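Side-chain contacts in phosphotriesterase homology protein (PDB 1BF6), which hydrolyses phosphorylated glyceryl acetates, as well as aromatic acetates and propionates, and binds two zinc ions per subunit: residues T54-G59 / A101-D106; Q63-V68 / I74-C79; G202-F207 / P286-Q291; K220-L225 / I265-Q270. All coordinates share one frame; numbering follows the deposited sequence.

Overall arrangement
The four contacts lie in different parts of a TIM barrel. Contacts 2 and 3 are both buried but on different sides of the strands: contact 2 holds helix 62-72 to the outside of strand 75-80 within one beta-alpha-beta unit, while contact 3 brings the end of the chain to the inner side of strand 204-207. Contact 4 is partly buried, between two helices of the outer layer, and is joined to contact 3 through Phe207, which packs on Met224 and Leu225. Contact 1 lies at the surface and touches contact 2 where Cys79 meets the backbone of Thr54 and Asn55. Contact 1 is polar and bridged by water; the other three are mainly apolar, contact 3 with an aromatic pair.

Contact 1: T54-G59 / A101-D106; sequences TNRYMG and AQEMVD
In the loop that leaves strand 47-52 of the TIM barrel, Arg56 and Tyr57 face Glu103 of helix 97-109 across a small, water-bridged surface contact. Glu103 sends CG anti to its backbone N (chi1 179°) and runs on extended, which carries its carboxylate to the loop. Glu103 OE2 arrives at the edge of the Tyr57 ring, near its plane and 4.1 Å from Tyr57 CE2; carboxylate and ring are turned 78° against each other. The arginine is not paired directly, since Arg56 NH1 stays 4.5 Å from Glu103 OE2. One water fills the step, donating to Glu103 OE2 at 2.7 Å and accepting from Arg56 NH1 at 2.9 Å. A second water links Tyr57 OH, 2.8 Å away, to the same carboxylate oxygen through a weak bond. The two loop side chains also brace each other: Tyr57 OH sits 3.3 Å above the centre of the Arg56 guanidinium, while Arg56 CG lies over a face of the Tyr57 ring toward its rim. The other carboxylate oxygen, Glu103 OE1, is bonded to Tyr82 OH, which should help fix the rotation of the group. Around this polar bridge, Tyr57 makes an edge-to-face pair with His91, and helix 97-109 packs through Met104 onto helix 134-150 and strand 122-126.

Contact 2: Q63-V68 / I74-C79; sequences QFMLDV and INVVAC
Met65 reaches strand 75-80 by placing CG beside its backbone N (chi1 -62°), continuing straight through chi2 and then bending at the sulfur (chi3 -77°). The bend divides the work between two atoms: Met65 SD lies 4.0 Å from Val76 CG1, and Met65 CE is carried onward to Ala78 CB at 3.8 Å. Val76 contributes the branch turned opposite its own main-chain nitrogen (chi1 177°), and the methionine lies crosswise over it rather than alongside. One thioether thus spans two residues of the strand, both pointing their CB atoms at the helix, whereas the intervening Val77 points away.

Helix 62-72 and strand 75-80 are the last two elements of the beta-alpha-beta unit that starts with strand 47-52, one of the repeated crossovers from which a TIM barrel is built. Strand 75-80 pairs in parallel with strand 47-52 through backbone bonds of Asn75 and Val77, and Met65 also touches Glu52 of that strand. The same outward side of the strand receives further apolar groups, with Met69 of helix 62-72 packing on Val76 and Ile112 on Ala78. Nearer the turn between helix and strand, Val68 CG1 meets Ile74 CG2 at 4.2 Å. Met39 of helix 32-44 packs against both of these residues, and Tyr32 and Ile35 of the same helix lie against Val68.

Contact 3: G202-F207 / P286-Q291; sequences GAYVQF and PSQFFQ
Gln288 is the first residue of 286-291 to approach strand 204-207: its extended chain brings Gln288 OE1 to 4.0 Å from Tyr204 OH, with amide and ring planes 78° apart. The next residue carries most of the contact. Phe289 turns its ring to the side opposite its backbone N (chi1 -174°), and this swings it over one face of Tyr204 in an edge-to-face pair. The edge atom Phe289 CD2 stands 3.4 Å from Tyr204 CD1 and 3.5 Å from Tyr204 CE1, above the rim of the ring rather than its middle, and Phe289 CE2 follows at 3.7 Å from Tyr204 CD1. The ring centroids are 4.9 Å apart and the planes make 64°. Arg180, a residue of the glucose-binding site, makes a cation-pi contact with Phe289 and also hydrogen-bonds its carbonyl through NH1, holding both ring and backbone.

Strand 204-207 is one of the parallel strands of the TIM barrel, and residues 288-290 pack on its inner side, the side away from helix 192-200. Tyr204 and Gln206 both direct their CB atoms there, while Val205 between them packs on that helix. Phe290 follows, with Phe289 CD1 over a face of its ring, 3.6 Å above the plane, and turns its ring edge to the terminal amide of Gln206. Phe290 also touches Ala10 of strand 7-12, Met238 of strand 237-239 and the loop residue Ile121, contacts from different parts of the barrel that are consistent with a place inside one of its ends. Its carbonyl accepts a bond from Arg152 NH2.

Contact 4: K220-L225 / I265-Q270; sequences KRIAML and IPQLRQ
Ile222 of helix 218-230 points its CB at helix 259-270, and each branch beyond it finds a partner there. Ile222 CG2 lies 4.0 Å from Leu268 CD1, and Ile222 CG1 meets the same methyl at 4.0 Å, so this leucine tip rests against both branches. At the far end, Ile222 CD1 reaches in to the base of Gln267, 3.9 Å from Gln267 CB, and lies 4.2 Å from Leu268 N. The isoleucine and Leu268 run alongside each other, pointing opposite ways, while Gln267 lies crosswise to the isoleucine. With chi1 at -169°, Leu268 swings its methyls toward helix 218-230; the second of them, Leu268 CD2, packs 4.0 Å from Leu225 CD1 one turn further along.

No hydrogen bond joins the two segments. Their axes approach to 10.6 Å and cross at -52°, and side chains fill the gap. Both helices belong to the outer layer of the TIM barrel. Phe264 of helix 259-270 packs on both Ile222 and Leu225, Leu225 continues inward to Phe207 of strand 204-207, and Leu268 rests on Met281 of helix 275-289.

Contact 1: T54-G59 / A101-D106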
loop_
_atom_site.group_PDB
_atom_site.type_symbol
_atom_site.label_atom_id
_atom_site.label_comp_id
_atom_site.label_asym_id
_atom_site.label_seq_id
_atom_site.Cartn_x
_atom_site.Cartn_y
_atom_site.Cartn_z
ATOM N N THR A 54 -0.931 7.326 1.431
ATOM C CA THR A 54 -1.822 8.481 1.522
ATOM C C THR A 54 -1.524 9.483 0.408
ATOM O O THR A 54 -0.506 10.156 0.464
ATOM C CB THR A 54 -1.654 9.237 2.885
ATOM O OG1 THR A 54 -1.737 8.310 3.980
ATOM C CG2 THR A 54 -2.737 10.294 3.059
ATOM N N ASN A 55 -2.384 9.554 -0.611
ATOM C CA ASN A 55 -2.168 10.549 -1.661
ATOM C C ASN A 55 -2.728 11.917 -1.218
ATOM O O ASN A 55 -3.339 12.038 -0.136
ATOM C CB ASN A 55 -2.642 10.094 -3.062
ATOM C CG ASN A 55 -3.968 9.371 -3.061
ATOM O OD1 ASN A 55 -4.980 9.889 -2.593
ATOM N ND2 ASN A 55 -3.986 8.185 -3.664
ATOM N N ARG A 56 -2.487 12.955 -2.013
ATOM C CA ARG A 56 -2.892 14.304 -1.628
ATOM C C ARG A 56 -4.242 14.515 -0.943
ATOM O O ARG A 56 -4.291 14.986 0.196
ATOM C CB ARG A 56 -2.752 15.279 -2.803
ATOM C CG ARG A 56 -3.036 16.705 -2.389
ATOM C CD ARG A 56 -2.616 17.706 -3.444
ATOM N NE ARG A 56 -3.058 19.046 -3.075
ATOM C CZ ARG A 56 -2.834 20.138 -3.798
ATOM N NH1 ARG A 56 -2.160 20.060 -4.936
ATOM N NH2 ARG A 56 -3.325 21.310 -3.397
ATOM N N TYR A 57 -5.317 14.143 -1.627
ATOM C CA TYR A 57 -6.662 14.346 -1.116
ATOM C C TYR A 57 -7.195 13.319 -0.120
ATOM O O TYR A 57 -8.395 13.270 0.171
ATOM C CB TYR A 57 -7.611 14.615 -2.276
ATOM C CG TYR A 57 -7.165 15.834 -3.068
ATOM C CD1 TYR A 57 -7.463 17.127 -2.629
ATOM C CD2 TYR A 57 -6.374 15.696 -4.220
ATOM C CE1 TYR A 57 -6.979 18.258 -3.309
ATOM C CE2 TYR A 57 -5.892 16.819 -4.903
ATOM C CZ TYR A 57 -6.195 18.090 -4.443
ATOM O OH TYR A 57 -5.717 19.193 -5.115
ATOM N N MET A 58 -6.274 12.515 0.407
ATOM C CA MET A 58 -6.578 11.534 1.435
ATOM C C MET A 58 -6.039 12.142 2.733
ATOM O O MET A 58 -6.183 11.567 3.815
ATOM C CB MET A 58 -5.877 10.199 1.155
ATOM C CG MET A 58 -6.571 9.319 0.125
ATOM S SD MET A 58 -5.545 7.925 -0.398
ATOM C CE MET A 58 -5.844 6.747 0.971
ATOM N N GLY A 59 -5.425 13.315 2.624
ATOM C CA GLY A 59 -4.888 13.980 3.798
ATOM C C GLY A 59 -3.400 13.789 4.016
ATOM O O GLY A 59 -2.930 13.808 5.161
ATOM N N ALA A 101 -2.466 13.085 -15.078
ATOM C CA ALA A 101 -1.146 12.462 -15.263
ATOM C C ALA A 101 -0.005 13.445 -15.003
ATOM O O ALA A 101 0.984 13.096 -14.365
ATOM C CB ALA A 101 -1.020 11.871 -16.657
ATOM N N GLN A 102 -0.138 14.679 -15.486
ATOM C CA GLN A 102 0.895 15.691 -15.280
ATOM C C GLN A 102 1.116 15.947 -13.792
ATOM O O GLN A 102 2.247 16.155 -13.350
ATOM C CB GLN A 102 0.510 17.009 -15.957
ATOM C CG GLN A 102 0.530 16.984 -17.477
ATOM C CD GLN A 102 -0.020 18.271 -18.073
ATOM O OE1 GLN A 102 -0.760 19.015 -17.418
ATOM N NE2 GLN A 102 0.362 18.555 -19.312
ATOM N N GLU A 103 0.021 16.005 -13.036
ATOM C CA GLU A 103 0.095 16.236 -11.599
ATOM C C GLU A 103 0.904 15.127 -10.933
ATOM O O GLU A 103 1.791 15.404 -10.130
ATOM C CB GLU A 103 -1.310 16.271 -10.989
ATOM C CG GLU A 103 -1.321 16.486 -9.459
ATOM C CD GLU A 103 -2.719 16.385 -8.850
ATOM O OE1 GLU A 103 -3.683 16.124 -9.594
ATOM O OE2 GLU A 103 -2.843 16.546 -7.617
ATOM N N MET A 104 0.600 13.878 -11.279
ATOM C CA MET A 104 1.308 12.735 -10.697
ATOM C C MET A 104 2.794 12.769 -11.064
ATOM O O MET A 104 3.648 12.596 -10.203
ATOM C CB MET A 104 0.648 11.424 -11.120
ATOM C CG MET A 104 -0.745 11.224 -10.507
ATOM S SD MET A 104 -1.488 9.652 -10.907
ATOM C CE MET A 104 -2.816 10.091 -11.975
ATOM N N VAL A 105 3.100 13.083 -12.326
ATOM C CA VAL A 105 4.493 13.176 -12.773
ATOM C C VAL A 105 5.269 14.256 -12.002
ATOM O O VAL A 105 6.398 14.014 -11.582
ATOM C CB VAL A 105 4.592 13.440 -14.324
ATOM C CG1 VAL A 105 6.036 13.775 -14.715
ATOM C CG2 VAL A 105 4.092 12.229 -15.104
ATOM N N ASP A 106 4.665 15.429 -11.773
ATOM C CA ASP A 106 5.343 16.500 -11.050
ATOM C C ASP A 106 5.526 16.180 -9.562
ATOM O O ASP A 106 6.445 16.683 -8.927
ATOM C CB ASP A 106 4.596 17.825 -11.191
ATOM C CG ASP A 106 4.644 18.394 -12.614
ATOM O OD1 ASP A 106 5.333 17.839 -13.500
ATOM O OD2 ASP A 106 3.961 19.409 -12.839
HETATM O O HOH W 1 -0.885 17.872 -6.249
HETATM O O HOH W 2 -4.451 18.773 -7.536
#

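Contact 2: Q63-V68 / I74-C79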
loop_
_atom_site.group_PDB
_atom_site.type_symbol
_atom_site.label_atom_id
_atom_site.label_comp_id
_atom_site.label_asym_id
_atom_site.label_seq_id
_atom_site.Cartn_x
_atom_site.Cartn_y
_atom_site.Cartn_z
ATOM N N GLN A 63 5.498 16.980 5.255
ATOM C CA GLN A 63 6.345 17.452 6.344
ATOM C C GLN A 63 6.342 16.480 7.525
ATOM O O GLN A 63 7.392 16.177 8.095
ATOM C CB GLN A 63 5.926 18.846 6.800
ATOM C CG GLN A 63 6.951 19.499 7.685
ATOM C CD GLN A 63 8.303 19.609 7.011
ATOM O OE1 GLN A 63 8.434 20.250 5.967
ATOM N NE2 GLN A 63 9.312 18.970 7.588
ATOM N N PHE A 64 5.158 15.961 7.835
ATOM C CA PHE A 64 4.964 15.005 8.923
ATOM C C PHE A 64 5.814 13.770 8.665
ATOM O O PHE A 64 6.432 13.228 9.586
ATOM C CB PHE A 64 3.489 14.611 8.968
ATOM C CG PHE A 64 3.111 13.752 10.144
ATOM C CD1 PHE A 64 3.324 12.377 10.123
ATOM C CD2 PHE A 64 2.471 14.316 11.247
ATOM C CE1 PHE A 64 2.898 11.575 11.181
ATOM C CE2 PHE A 64 2.042 13.526 12.307
ATOM C CZ PHE A 64 2.254 12.161 12.273
ATOM N N MET A 65 5.824 13.318 7.408
ATOM C CA MET A 65 6.606 12.143 7.021
ATOM C C MET A 65 8.108 12.437 7.079
ATOM O O MET A 65 8.892 11.586 7.510
ATOM C CB MET A 65 6.185 11.640 5.635
ATOM C CG MET A 65 4.719 11.189 5.573
ATOM S SD MET A 65 4.228 10.349 4.059
ATOM C CE MET A 65 4.060 11.755 2.928
ATOM N N LEU A 66 8.500 13.644 6.666
ATOM C CA LEU A 66 9.905 14.054 6.700
ATOM C C LEU A 66 10.377 14.080 8.152
ATOM O O LEU A 66 11.511 13.689 8.460
ATOM C CB LEU A 66 10.080 15.461 6.111
ATOM C CG LEU A 66 10.053 15.625 4.585
ATOM C CD1 LEU A 66 10.043 17.112 4.240
ATOM C CD2 LEU A 66 11.266 14.923 3.963
ATOM N N ASP A 67 9.498 14.566 9.030
ATOM C CA ASP A 67 9.789 14.666 10.455
ATOM C C ASP A 67 9.918 13.290 11.098
ATOM O O ASP A 67 10.831 13.073 11.896
ATOM C CB ASP A 67 8.717 15.488 11.178
ATOM C CG ASP A 67 8.748 16.963 10.804
ATOM O OD1 ASP A 67 9.722 17.419 10.167
ATOM O OD2 ASP A 67 7.786 17.671 11.150
ATOM N N VAL A 68 9.005 12.374 10.759
ATOM C CA VAL A 68 9.044 11.015 11.300
ATOM C C VAL A 68 10.385 10.376 10.937
ATOM O O VAL A 68 11.033 9.783 11.791
ATOM C CB VAL A 68 7.869 10.140 10.778
ATOM C CG1 VAL A 68 8.129 8.668 11.061
ATOM C CG2 VAL A 68 6.568 10.555 11.448
ATOM N N ILE A 74 13.680 5.809 10.166
ATOM C CA ILE A 74 13.009 4.898 9.257
ATOM C C ILE A 74 12.891 5.612 7.901
ATOM O O ILE A 74 12.990 6.839 7.831
ATOM C CB ILE A 74 11.624 4.457 9.786
ATOM C CG1 ILE A 74 11.237 3.120 9.139
ATOM C CG2 ILE A 74 10.578 5.563 9.566
ATOM C CD1 ILE A 74 10.068 2.430 9.770
ATOM N N ASN A 75 12.813 4.834 6.826
ATOM C CA ASN A 75 12.680 5.411 5.491
ATOM C C ASN A 75 11.230 5.326 5.034
ATOM O O ASN A 75 10.623 4.257 5.042
ATOM C CB ASN A 75 13.586 4.705 4.478
ATOM C CG ASN A 75 13.506 5.341 3.095
ATOM O OD1 ASN A 75 13.117 4.696 2.117
ATOM N ND2 ASN A 75 13.865 6.621 3.015
ATOM N N VAL A 76 10.678 6.459 4.623
ATOM C CA VAL A 76 9.296 6.490 4.174
ATOM C C VAL A 76 9.188 6.845 2.687
ATOM O O VAL A 76 9.702 7.880 2.254
ATOM C CB VAL A 76 8.474 7.516 4.977
ATOM C CG1 VAL A 76 7.052 7.575 4.446
ATOM C CG2 VAL A 76 8.474 7.150 6.467
ATOM N N VAL A 77 8.541 5.975 1.920
ATOM C CA VAL A 77 8.331 6.229 0.503
ATOM C C VAL A 77 6.924 6.803 0.348
ATOM O O VAL A 77 5.939 6.115 0.616
ATOM C CB VAL A 77 8.450 4.944 -0.348
ATOM C CG1 VAL A 77 8.134 5.255 -1.821
ATOM C CG2 VAL A 77 9.860 4.346 -0.204
ATOM N N ALA A 78 6.851 8.074 -0.044
ATOM C CA ALA A 78 5.584 8.775 -0.258
ATOM C C ALA A 78 4.937 8.427 -1.610
ATOM O O ALA A 78 5.603 7.911 -2.510
ATOM C CB ALA A 78 5.809 10.281 -0.138
ATOM N N CYS A 79 3.638 8.695 -1.748
ATOM C CA CYS A 79 2.934 8.389 -2.998
ATOM C C CYS A 79 2.215 9.581 -3.641
ATOM O O CYS A 79 2.140 10.676 -3.070
ATOM C CB CYS A 79 1.909 7.277 -2.772
ATOM S SG CYS A 79 0.439 7.773 -1.800
#

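Contact 3: G202-F207 / P286-Q291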
loop_
_atom_site.group_PDB
_atom_site.type_symbol
_atom_site.label_atom_id
_atom_site.label_comp_id
_atom_site.label_asym_id
_atom_site.label_seq_id
_atom_site.Cartn_x
_atom_site.Cartn_y
_atom_site.Cartn_z
ATOM N N GLY A 202 1.635 -11.642 -14.175
ATOM C CA GLY A 202 2.898 -10.997 -13.853
ATOM C C GLY A 202 2.895 -9.911 -12.794
ATOM O O GLY A 202 3.926 -9.295 -12.530
ATOM N N ALA A 203 1.745 -9.673 -12.177
ATOM C CA ALA A 203 1.635 -8.652 -11.149
ATOM C C ALA A 203 2.014 -9.180 -9.752
ATOM O O ALA A 203 2.171 -10.399 -9.566
ATOM C CB ALA A 203 0.202 -8.096 -11.133
ATOM N N TYR A 204 2.283 -8.253 -8.828
ATOM C CA TYR A 204 2.563 -8.606 -7.427
ATOM C C TYR A 204 1.226 -8.447 -6.695
ATOM O O TYR A 204 0.352 -7.675 -7.132
ATOM C CB TYR A 204 3.577 -7.670 -6.789
ATOM C CG TYR A 204 5.012 -7.946 -7.166
ATOM C CD1 TYR A 204 5.498 -7.610 -8.427
ATOM C CD2 TYR A 204 5.903 -8.501 -6.236
ATOM C CE1 TYR A 204 6.833 -7.811 -8.761
ATOM C CE2 TYR A 204 7.249 -8.706 -6.553
ATOM C CZ TYR A 204 7.707 -8.357 -7.824
ATOM O OH TYR A 204 9.030 -8.543 -8.161
ATOM N N VAL A 205 1.040 -9.223 -5.631
ATOM C CA VAL A 205 -0.181 -9.175 -4.826
ATOM C C VAL A 205 0.176 -8.875 -3.366
ATOM O O VAL A 205 1.281 -9.188 -2.904
ATOM C CB VAL A 205 -0.998 -10.490 -4.912
ATOM C CG1 VAL A 205 -1.562 -10.674 -6.327
ATOM C CG2 VAL A 205 -0.127 -11.699 -4.506
ATOM N N GLN A 206 -0.753 -8.240 -2.655
ATOM C CA GLN A 206 -0.521 -7.890 -1.265
ATOM C C GLN A 206 -1.542 -8.402 -0.260
ATOM O O GLN A 206 -2.744 -8.401 -0.514
ATOM C CB GLN A 206 -0.403 -6.382 -1.116
ATOM C CG GLN A 206 0.849 -5.831 -1.727
ATOM C CD GLN A 206 0.893 -4.331 -1.746
ATOM O OE1 GLN A 206 0.016 -3.638 -1.188
ATOM N NE2 GLN A 206 1.909 -3.803 -2.410
ATOM N N PHE A 207 -1.016 -8.944 0.840
ATOM C CA PHE A 207 -1.815 -9.405 1.968
ATOM C C PHE A 207 -1.461 -8.275 2.932
ATOM O O PHE A 207 -0.512 -8.375 3.725
ATOM C CB PHE A 207 -1.320 -10.767 2.496
ATOM C CG PHE A 207 -1.744 -11.954 1.648
ATOM C CD1 PHE A 207 -1.441 -12.014 0.280
ATOM C CD2 PHE A 207 -2.441 -13.021 2.219
ATOM C CE1 PHE A 207 -1.833 -13.117 -0.499
ATOM C CE2 PHE A 207 -2.834 -14.124 1.451
ATOM C CZ PHE A 207 -2.530 -14.173 0.085
ATOM N N PRO A 286 10.178 -6.414 -1.769
ATOM C CA PRO A 286 10.121 -4.945 -1.752
ATOM C C PRO A 286 11.360 -4.292 -2.370
ATOM O O PRO A 286 11.255 -3.293 -3.092
ATOM C CB PRO A 286 10.033 -4.625 -0.264
ATOM C CG PRO A 286 9.307 -5.792 0.296
ATOM C CD PRO A 286 9.960 -6.956 -0.413
ATOM N N SER A 287 12.535 -4.833 -2.046
ATOM C CA SER A 287 13.789 -4.311 -2.581
ATOM C C SER A 287 13.797 -4.378 -4.111
ATOM O O SER A 287 14.294 -3.471 -4.762
ATOM C CB SER A 287 14.977 -5.096 -2.021
ATOM O OG SER A 287 15.072 -4.930 -0.614
ATOM N N GLN A 288 13.217 -5.437 -4.670
ATOM C CA GLN A 288 13.156 -5.616 -6.119
ATOM C C GLN A 288 12.055 -4.767 -6.754
ATOM O O GLN A 288 12.228 -4.246 -7.862
ATOM C CB GLN A 288 12.901 -7.090 -6.470
ATOM C CG GLN A 288 13.926 -8.073 -5.899
ATOM C CD GLN A 288 13.546 -9.545 -6.099
ATOM O OE1 GLN A 288 12.383 -9.881 -6.363
ATOM N NE2 GLN A 288 14.531 -10.431 -5.952
ATOM N N PHE A 289 10.948 -4.582 -6.033
ATOM C CA PHE A 289 9.798 -3.851 -6.563
ATOM C C PHE A 289 9.785 -2.336 -6.410
ATOM O O PHE A 289 9.537 -1.615 -7.385
ATOM C CB PHE A 289 8.501 -4.445 -5.987
ATOM C CG PHE A 289 7.242 -3.861 -6.571
ATOM C CD1 PHE A 289 6.666 -2.707 -6.023
ATOM C CD2 PHE A 289 6.632 -4.462 -7.664
ATOM C CE1 PHE A 289 5.497 -2.162 -6.566
ATOM C CE2 PHE A 289 5.456 -3.926 -8.219
ATOM C CZ PHE A 289 4.891 -2.773 -7.664
ATOM N N PHE A 290 10.043 -1.860 -5.197
ATOM C CA PHE A 290 10.003 -0.433 -4.884
ATOM C C PHE A 290 11.169 0.421 -5.323
ATOM O O PHE A 290 11.081 1.652 -5.298
ATOM C CB PHE A 290 9.722 -0.224 -3.387
ATOM C CG PHE A 290 8.389 -0.747 -2.961
ATOM C CD1 PHE A 290 7.212 -0.152 -3.427
ATOM C CD2 PHE A 290 8.293 -1.885 -2.172
ATOM C CE1 PHE A 290 5.957 -0.693 -3.114
ATOM C CE2 PHE A 290 7.042 -2.437 -1.852
ATOM C CZ PHE A 290 5.873 -1.842 -2.325
ATOM N N GLN A 291 12.255 -0.220 -5.739
ATOM C CA GLN A 291 13.425 0.519 -6.178
ATOM C C GLN A 291 13.429 0.782 -7.684
ATOM O O GLN A 291 14.014 1.814 -8.074
ATOM C CB GLN A 291 14.695 -0.198 -5.723
ATOM C CG GLN A 291 14.767 -0.313 -4.205
ATOM C CD GLN A 291 16.139 -0.687 -3.713
ATOM O OE1 GLN A 291 16.498 -1.866 -3.679
ATOM N NE2 GLN A 291 16.926 0.317 -3.336
ATOM O OXT GLN A 291 12.812 -0.007 -8.443
#

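Contact 4: K220-L225 / I265-Q270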
loop_
_atom_site.group_PDB
_atom_site.type_symbol
_atom_site.label_atom_id
_atom_site.label_comp_id
_atom_site.label_asym_id
_atom_site.label_seq_id
_atom_site.Cartn_x
_atom_site.Cartn_y
_atom_site.Cartn_z
ATOM N N LYS A 220 -7.064 -17.462 7.942
ATOM C CA LYS A 220 -7.348 -17.694 6.533
ATOM C C LYS A 220 -6.320 -17.013 5.630
ATOM O O LYS A 220 -6.047 -17.503 4.540
ATOM C CB LYS A 220 -8.773 -17.285 6.193
ATOM C CG LYS A 220 -9.800 -18.197 6.825
ATOM C CD LYS A 220 -11.201 -17.917 6.329
ATOM C CE LYS A 220 -12.171 -18.933 6.926
ATOM N NZ LYS A 220 -13.538 -18.829 6.345
ATOM N N ARG A 221 -5.747 -15.904 6.093
ATOM C CA ARG A 221 -4.693 -15.215 5.344
ATOM C C ARG A 221 -3.490 -16.178 5.334
ATOM O O ARG A 221 -2.848 -16.390 4.299
ATOM C CB ARG A 221 -4.284 -13.894 6.027
ATOM C CG ARG A 221 -5.353 -12.790 6.023
ATOM C CD ARG A 221 -4.795 -11.481 6.568
ATOM N NE ARG A 221 -5.770 -10.401 6.415
ATOM C CZ ARG A 221 -6.779 -10.156 7.251
ATOM N NH1 ARG A 221 -6.957 -10.894 8.343
ATOM N NH2 ARG A 221 -7.688 -9.239 6.932
ATOM N N ILE A 222 -3.218 -16.788 6.489
ATOM C CA ILE A 222 -2.116 -17.742 6.618
ATOM C C ILE A 222 -2.323 -18.936 5.680
ATOM O O ILE A 222 -1.384 -19.348 4.992
ATOM C CB ILE A 222 -1.923 -18.184 8.115
ATOM C CG1 ILE A 222 -1.203 -17.064 8.878
ATOM C CG2 ILE A 222 -1.143 -19.496 8.206
ATOM C CD1 ILE A 222 -1.191 -17.242 10.388
ATOM N N ALA A 223 -3.556 -19.439 5.598
ATOM C CA ALA A 223 -3.874 -20.569 4.723
ATOM C C ALA A 223 -3.607 -20.190 3.251
ATOM O O ALA A 223 -3.078 -21.002 2.487
ATOM C CB ALA A 223 -5.309 -20.999 4.910
ATOM N N MET A 224 -3.960 -18.959 2.866
ATOM C CA MET A 224 -3.721 -18.506 1.493
ATOM C C MET A 224 -2.226 -18.355 1.249
ATOM O O MET A 224 -1.739 -18.716 0.180
ATOM C CB MET A 224 -4.459 -17.192 1.179
ATOM C CG MET A 224 -5.964 -17.360 1.010
ATOM S SD MET A 224 -6.735 -16.101 -0.066
ATOM C CE MET A 224 -6.692 -14.697 1.010
ATOM N N LEU A 225 -1.482 -17.852 2.233
ATOM C CA LEU A 225 -0.038 -17.723 2.051
ATOM C C LEU A 225 0.589 -19.104 1.821
ATOM O O LEU A 225 1.485 -19.251 0.993
ATOM C CB LEU A 225 0.615 -17.003 3.226
ATOM C CG LEU A 225 0.323 -15.503 3.293
ATOM C CD1 LEU A 225 0.915 -14.906 4.569
ATOM C CD2 LEU A 225 0.895 -14.800 2.046
ATOM N N ILE A 265 3.701 -12.842 11.846
ATOM C CA ILE A 265 4.824 -13.632 11.326
ATOM C C ILE A 265 5.147 -14.815 12.263
ATOM O O ILE A 265 5.438 -15.912 11.789
ATOM C CB ILE A 265 6.061 -12.746 10.994
ATOM C CG1 ILE A 265 5.723 -11.818 9.811
ATOM C CG2 ILE A 265 7.285 -13.613 10.651
ATOM C CD1 ILE A 265 5.259 -12.558 8.553
ATOM N N PRO A 266 5.120 -14.602 13.600
ATOM C CA PRO A 266 5.401 -15.750 14.482
ATOM C C PRO A 266 4.385 -16.881 14.241
ATOM O O PRO A 266 4.762 -18.044 14.187
ATOM C CB PRO A 266 5.275 -15.144 15.871
ATOM C CG PRO A 266 5.898 -13.807 15.679
ATOM C CD PRO A 266 5.250 -13.342 14.353
ATOM N N GLN A 267 3.113 -16.542 14.014
ATOM C CA GLN A 267 2.084 -17.559 13.748
ATOM C C GLN A 267 2.333 -18.233 12.405
ATOM O O GLN A 267 2.086 -19.424 12.244
ATOM C CB GLN A 267 0.667 -16.954 13.781
ATOM C CG GLN A 267 0.248 -16.440 15.158
ATOM C CD GLN A 267 -1.047 -15.615 15.144
ATOM O OE1 GLN A 267 -1.706 -15.475 16.176
ATOM N NE2 GLN A 267 -1.390 -15.044 13.993
ATOM N N LEU A 268 2.827 -17.451 11.444
ATOM C CA LEU A 268 3.144 -17.954 10.115
ATOM C C LEU A 268 4.312 -18.953 10.230
ATOM O O LEU A 268 4.262 -20.044 9.667
ATOM C CB LEU A 268 3.524 -16.785 9.199
ATOM C CG LEU A 268 3.633 -17.091 7.704
ATOM C CD1 LEU A 268 2.332 -17.706 7.211
ATOM C CD2 LEU A 268 3.953 -15.807 6.936
ATOM N N ARG A 269 5.356 -18.579 10.961
ATOM C CA ARG A 269 6.494 -19.477 11.148
ATOM C C ARG A 269 6.047 -20.747 11.893
ATOM O O ARG A 269 6.461 -21.862 11.555
ATOM C CB ARG A 269 7.632 -18.782 11.900
ATOM C CG ARG A 269 8.402 -17.750 11.076
ATOM C CD ARG A 269 9.689 -17.334 11.751
ATOM N NE ARG A 269 9.438 -16.762 13.074
ATOM C CZ ARG A 269 9.592 -15.478 13.389
ATOM N NH1 ARG A 269 10.042 -14.605 12.495
ATOM N NH2 ARG A 269 9.315 -15.071 14.625
ATOM N N GLN A 270 5.150 -20.584 12.864
ATOM C CA GLN A 270 4.641 -21.724 13.625
ATOM C C GLN A 270 3.883 -22.695 12.728
ATOM O O GLN A 270 3.975 -23.911 12.902
ATOM C CB GLN A 270 3.762 -21.252 14.794
ATOM C CG GLN A 270 4.559 -20.580 15.921
ATOM C CD GLN A 270 3.727 -19.611 16.764
ATOM O OE1 GLN A 270 2.486 -19.666 16.779
ATOM N NE2 GLN A 270 4.412 -18.705 17.459
#